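Local coordinates for protein poly-beta-1,6-N-acetyl-D-glucosamine N-deacetylase (Aggregatibacter actinomycetemcomitans, PDB 4U10) that probably removes acetyl groups from poly-beta-1,6-N-acetyl-D-glucosamine, as the zinc-binding deacetylase domain of a longer protein, at residues P99-L104 against H144-H149; E140-T145 against I205-Y210. One frame throughout, in Å; residues are numbered along the deposited sequence.

In the fold
Contact 1 (99-104 against 144-149) and contact 2 (140-145 against 205-210) have centres about 9 Å apart and meet at His144 and Thr145. Along the chain, strand 95-99 leads into the short helix 101-104, strand 139-141 into the loop that carries the two zinc-binding histidines, and, after helix 177-199, strand 205-207 into Pro209 and Tyr210. Strands 95-99 and 139-141 are parallel neighbours in the main sheet; a single bridge, at Ser143 just beyond strand 139-141, leads to strand 205-207. The two contacts therefore anchor the histidine loop to helix 101-104 and to segment 205-210 at one zinc, which Asp75 and a water also bind, within the polysaccharide deacetylase domain.

Contact 1 (P99-L104 against H144-H149); sequences PVSSWL and HTDNLH. With ZN (zinc ion), chain C.
Val100 and His144 bring their CA atoms to 5.0 Å and Ser101 and Asp146 theirs to 4.8 Å where the end of strand 95-99 turns into helix 101-104 and runs against the loop after strand 139-141. This is the zinc-binding loop of the polysaccharide deacetylase (NodB-type) domain: His144 and His149 both bind the metal through NE2, with Asp75 and a water completing the site. Val100, the N-cap residue, sends its two methyls to different tasks. With CG1 anti to the backbone N (chi1 179°), that branch packs on Asp146 O, while CG2 lies 3.6 Å from His149 CD2 and also reaches His144 CD2, so that one methyl touches both metal-binding rings. Farther along the helix, Trp103 places CH2 over one face of the His149 ring, 3.7 Å from ND1, the two ring planes inclined at 54°. The loop is tied to the first turn of the helix by polar groups. Asp146 O takes both the backbone N of Ser102 at 3.0 Å and Ser102 OG, the two donors arriving from the same face of the carbonyl plane. Ser101 OG donates to the anti lone pair of Asp146 OD1 and has a second partner in Ser191 of helix 177-199. A water bridges the strand end to the loop, donating to Pro99 O and Thr145 O and accepting from His144 N. Thr145 forms an ST motif, its OG1 accepting from Leu148 N at 3.1 Å and donating to His144 O at 2.6 Å, on a lone pair in the carbonyl plane.

Contact 2 (E140-T145 against I205-Y210); sequences EIASHT and IMVWPY. With ZN (zinc ion), chain C.
Glu140 rests the middle of its side chain against Ile205, CG lying 4.2 Å from CD1, and its carboxylate goes on to a salt bridge with Arg204, just before the second segment. Ala142 turns its methyl toward strand 205-207, where it sits 3.7 Å from Ile205 CB and also touches Val207 CG2. Ser143 makes the one backbone bridge, paired with Met206: its N donates to Ile205 O, almost in line with the C=O bond, and its O accepts from Val207 N at 2.7 Å with a nearly straight N-H (168°). The bridge joins the loop just after strand 139-141, a strand of the main sheet, to strand 205-207, an outer strand of a smaller parallel sheet, linking the two sheets of the deacetylase domain beside the metal site. With OG anti to the backbone N (chi1 180°), Ser143 accepts from Thr145 N, an ST turn; OG also bonds Ser191 and meets the CE methyl of Met206 (selenomethionine) at 3.5 Å. At His144 the ring carries the contact. ND1 gives its N-H to Val207 O at 2.6 Å, close to the plane of the ring but 53° above the carbonyl plane, while NE2 binds zinc. This second-shell carbonyl and the zinc together fix the rotation of the imidazole, and the bond probably makes the ring a stronger ligand. Val207 O also receives the CA-H of His144, and Pro209 CG lies over one face of the ring, offset toward its rim. The CG2 methyl of Thr145 packs against the same proline, 3.8 Å from Pro209 CD.

Contact 1 (P99-L104 against H144-H149)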
# COMPACT_ATOMS: atom_id res chain seq x y z
N PRO A 99 -1.67 -5.27 -2.24
CA PRO A 99 -0.96 -6.52 -2.04
C PRO A 99 0.25 -6.70 -2.98
O PRO A 99 0.23 -6.32 -4.14
CB PRO A 99 -2.06 -7.56 -2.31
CG PRO A 99 -2.81 -6.90 -3.50
CD PRO A 99 -2.87 -5.44 -3.07
N VAL A 100 1.34 -7.29 -2.48
CA VAL A 100 2.40 -7.66 -3.34
C VAL A 100 1.93 -8.81 -4.23
O VAL A 100 1.62 -9.87 -3.74
CB VAL A 100 3.62 -8.08 -2.53
CG1 VAL A 100 4.73 -8.49 -3.49
CG2 VAL A 100 4.09 -6.94 -1.61
N SER A 101 1.84 -8.60 -5.54
CA SER A 101 1.23 -9.63 -6.41
C SER A 101 1.94 -10.97 -6.55
O SER A 101 1.28 -12.00 -6.73
CB SER A 101 0.83 -9.01 -7.73
OG SER A 101 1.86 -8.24 -8.35
N SER A 102 3.29 -11.03 -6.50
CA SER A 102 3.96 -12.37 -6.56
C SER A 102 3.68 -13.21 -5.26
O SER A 102 3.77 -14.46 -5.25
CB SER A 102 5.46 -12.24 -6.79
OG SER A 102 6.16 -11.82 -5.67
N TRP A 103 3.43 -12.53 -4.14
CA TRP A 103 3.06 -13.22 -2.91
C TRP A 103 1.69 -13.89 -3.12
O TRP A 103 1.54 -15.10 -2.93
CB TRP A 103 3.08 -12.26 -1.69
CG TRP A 103 4.39 -11.74 -1.38
CD1 TRP A 103 5.61 -12.17 -1.94
CD2 TRP A 103 4.72 -10.73 -0.43
NE1 TRP A 103 6.63 -11.45 -1.38
CE2 TRP A 103 6.11 -10.56 -0.46
CE3 TRP A 103 3.95 -9.91 0.43
CZ2 TRP A 103 6.76 -9.64 0.35
CZ3 TRP A 103 4.60 -8.99 1.23
CH2 TRP A 103 5.97 -8.88 1.21
N LEU A 104 0.72 -13.14 -3.62
CA LEU A 104 -0.58 -13.70 -3.92
C LEU A 104 -0.53 -14.80 -4.98
O LEU A 104 -1.30 -15.75 -4.94
CB LEU A 104 -1.56 -12.62 -4.33
CG LEU A 104 -2.16 -11.86 -3.11
CD1 LEU A 104 -1.14 -11.42 -2.07
CD2 LEU A 104 -2.95 -10.69 -3.60
N HIS A 144 1.72 -2.96 -5.36
CA HIS A 144 2.79 -2.77 -4.39
C HIS A 144 4.00 -3.57 -4.90
O HIS A 144 4.81 -4.08 -4.11
CB HIS A 144 2.34 -3.32 -3.05
CG HIS A 144 3.05 -2.79 -1.83
ND1 HIS A 144 3.44 -1.47 -1.67
CD2 HIS A 144 3.25 -3.38 -0.63
CE1 HIS A 144 3.92 -1.30 -0.46
NE2 HIS A 144 3.79 -2.44 0.20
N THR A 145 4.17 -3.53 -6.22
CA THR A 145 5.17 -4.23 -7.04
C THR A 145 4.78 -5.68 -7.14
O THR A 145 3.89 -6.10 -6.46
CB THR A 145 6.66 -4.08 -6.57
OG1 THR A 145 6.84 -4.90 -5.42
CG2 THR A 145 6.93 -2.62 -6.17
N ASP A 146 5.36 -6.38 -8.14
CA ASP A 146 5.20 -7.79 -8.26
C ASP A 146 6.10 -8.53 -7.25
O ASP A 146 5.65 -9.25 -6.37
CB ASP A 146 5.44 -8.28 -9.71
CG ASP A 146 4.76 -9.64 -9.96
OD1 ASP A 146 3.60 -9.83 -9.48
OD2 ASP A 146 5.35 -10.45 -10.69
N ASN A 147 7.38 -8.34 -7.41
CA ASN A 147 8.37 -8.97 -6.55
C ASN A 147 9.56 -8.02 -6.23
O ASN A 147 10.72 -8.41 -6.28
CB ASN A 147 8.85 -10.26 -7.18
CG ASN A 147 9.78 -11.03 -6.28
OD1 ASN A 147 9.69 -10.92 -5.11
ND2 ASN A 147 10.69 -11.75 -6.84
N LEU A 148 9.26 -6.76 -5.89
CA LEU A 148 10.27 -5.78 -5.47
C LEU A 148 10.03 -5.22 -4.05
O LEU A 148 10.45 -4.08 -3.71
CB LEU A 148 10.41 -4.69 -6.54
CG LEU A 148 10.93 -5.10 -7.93
CD1 LEU A 148 10.76 -3.96 -8.92
CD2 LEU A 148 12.37 -5.64 -7.93
N HIS A 149 9.41 -6.04 -3.20
CA HIS A 149 9.18 -5.69 -1.82
C HIS A 149 10.22 -6.42 -1.01
O HIS A 149 9.90 -7.23 -0.14
CB HIS A 149 7.83 -6.17 -1.40
CG HIS A 149 7.29 -5.47 -0.21
ND1 HIS A 149 7.79 -5.62 1.06
CD2 HIS A 149 6.28 -4.57 -0.10
CE1 HIS A 149 7.14 -4.85 1.89
NE2 HIS A 149 6.18 -4.24 1.22
ZN ZN C . 4.75 -2.97 1.99
O HOH W 1 1.20 -5.63 -6.52
O HOH W 2 5.17 -1.25 2.62

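Contact 2 (E140-T145 against I205-Y210)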
# COMPACT_ATOMS: atom_id res chain seq x y z
N GLU A 140 -10.39 -0.61 -3.35
CA GLU A 140 -9.66 -0.40 -4.58
C GLU A 140 -8.33 -1.20 -4.48
O GLU A 140 -7.62 -1.09 -3.46
CB GLU A 140 -9.33 1.09 -4.68
CG GLU A 140 -8.31 1.51 -5.75
CD GLU A 140 -8.96 2.02 -7.00
OE1 GLU A 140 -10.10 2.46 -6.92
OE2 GLU A 140 -8.35 1.98 -8.05
N ILE A 141 -8.05 -2.04 -5.49
CA ILE A 141 -6.77 -2.77 -5.60
C ILE A 141 -5.64 -1.98 -6.29
O ILE A 141 -5.71 -1.66 -7.43
CB ILE A 141 -6.93 -4.14 -6.25
CG1 ILE A 141 -8.14 -4.84 -5.68
CG2 ILE A 141 -5.70 -4.99 -5.96
CD1 ILE A 141 -8.16 -4.93 -4.14
N ALA A 142 -4.61 -1.64 -5.52
CA ALA A 142 -3.42 -1.00 -6.05
C ALA A 142 -2.27 -1.97 -6.12
O ALA A 142 -2.26 -3.00 -5.43
CB ALA A 142 -3.05 0.14 -5.18
N SER A 143 -1.27 -1.62 -6.89
CA SER A 143 -0.03 -2.39 -6.90
C SER A 143 0.87 -1.99 -5.76
O SER A 143 0.87 -0.80 -5.32
CB SER A 143 0.70 -2.13 -8.21
OG SER A 143 1.91 -2.83 -8.29
N HIS A 144 1.72 -2.96 -5.36
CA HIS A 144 2.79 -2.77 -4.39
C HIS A 144 4.00 -3.57 -4.90
O HIS A 144 4.81 -4.08 -4.11
CB HIS A 144 2.34 -3.32 -3.05
CG HIS A 144 3.05 -2.79 -1.83
ND1 HIS A 144 3.44 -1.47 -1.67
CD2 HIS A 144 3.25 -3.38 -0.63
CE1 HIS A 144 3.92 -1.30 -0.46
NE2 HIS A 144 3.79 -2.44 0.20
N THR A 145 4.17 -3.53 -6.22
CA THR A 145 5.17 -4.23 -7.04
C THR A 145 4.78 -5.68 -7.14
O THR A 145 3.89 -6.10 -6.46
CB THR A 145 6.66 -4.08 -6.57
OG1 THR A 145 6.84 -4.90 -5.42
CG2 THR A 145 6.93 -2.62 -6.17
N ILE A 205 -2.82 2.85 -9.17
CA ILE A 205 -2.00 3.42 -8.14
C ILE A 205 -0.83 2.46 -7.96
O ILE A 205 -1.02 1.28 -7.90
CB ILE A 205 -2.76 3.51 -6.79
CG1 ILE A 205 -4.03 4.36 -6.87
CG2 ILE A 205 -1.92 4.02 -5.62
CD1 ILE A 205 -5.00 4.04 -5.73
N MSE A 206 0.35 3.02 -7.82
CA MSE A 206 1.52 2.29 -7.27
C MSE A 206 1.74 2.73 -5.87
O MSE A 206 1.92 3.94 -5.58
CB MSE A 206 2.72 2.44 -8.19
CG MSE A 206 4.07 2.07 -7.54
SE MSE A 206 4.04 0.13 -7.20
CE MSE A 206 4.43 -0.46 -8.97
N VAL A 207 1.79 1.76 -4.94
CA VAL A 207 2.21 2.09 -3.61
C VAL A 207 3.61 1.61 -3.37
O VAL A 207 3.90 0.41 -3.48
CB VAL A 207 1.24 1.49 -2.56
CG1 VAL A 207 1.65 1.94 -1.16
CG2 VAL A 207 -0.23 1.87 -2.84
N TRP A 208 4.49 2.51 -2.92
CA TRP A 208 5.93 2.16 -2.86
C TRP A 208 6.19 1.36 -1.62
O TRP A 208 5.74 1.78 -0.52
CB TRP A 208 6.77 3.43 -2.81
CG TRP A 208 6.55 4.34 -3.97
CD1 TRP A 208 6.12 5.63 -3.92
CD2 TRP A 208 6.78 4.05 -5.36
NE1 TRP A 208 6.04 6.13 -5.19
CE2 TRP A 208 6.43 5.19 -6.09
CE3 TRP A 208 7.22 2.91 -6.07
CZ2 TRP A 208 6.51 5.23 -7.47
CZ3 TRP A 208 7.29 2.97 -7.39
CH2 TRP A 208 6.94 4.11 -8.10
N PRO A 209 6.89 0.20 -1.74
CA PRO A 209 7.39 -0.48 -0.54
C PRO A 209 8.20 0.46 0.32
O PRO A 209 9.10 1.15 -0.19
CB PRO A 209 8.32 -1.57 -1.15
CG PRO A 209 7.55 -1.97 -2.38
CD PRO A 209 7.24 -0.58 -2.94
N TYR A 210 7.90 0.47 1.62
CA TYR A 210 8.64 1.24 2.63
C TYR A 210 8.57 2.72 2.35
O TYR A 210 9.35 3.47 2.87
CB TYR A 210 10.12 0.78 2.64
CG TYR A 210 10.37 -0.76 2.48
CD1 TYR A 210 9.97 -1.65 3.42
CD2 TYR A 210 11.03 -1.27 1.37
CE1 TYR A 210 10.19 -3.02 3.27
CE2 TYR A 210 11.29 -2.62 1.21
CZ TYR A 210 10.86 -3.50 2.18
OH TYR A 210 11.13 -4.85 2.02
ZN ZN C . 4.75 -2.97 1.99
O HOH W 2 5.17 -1.25 2.62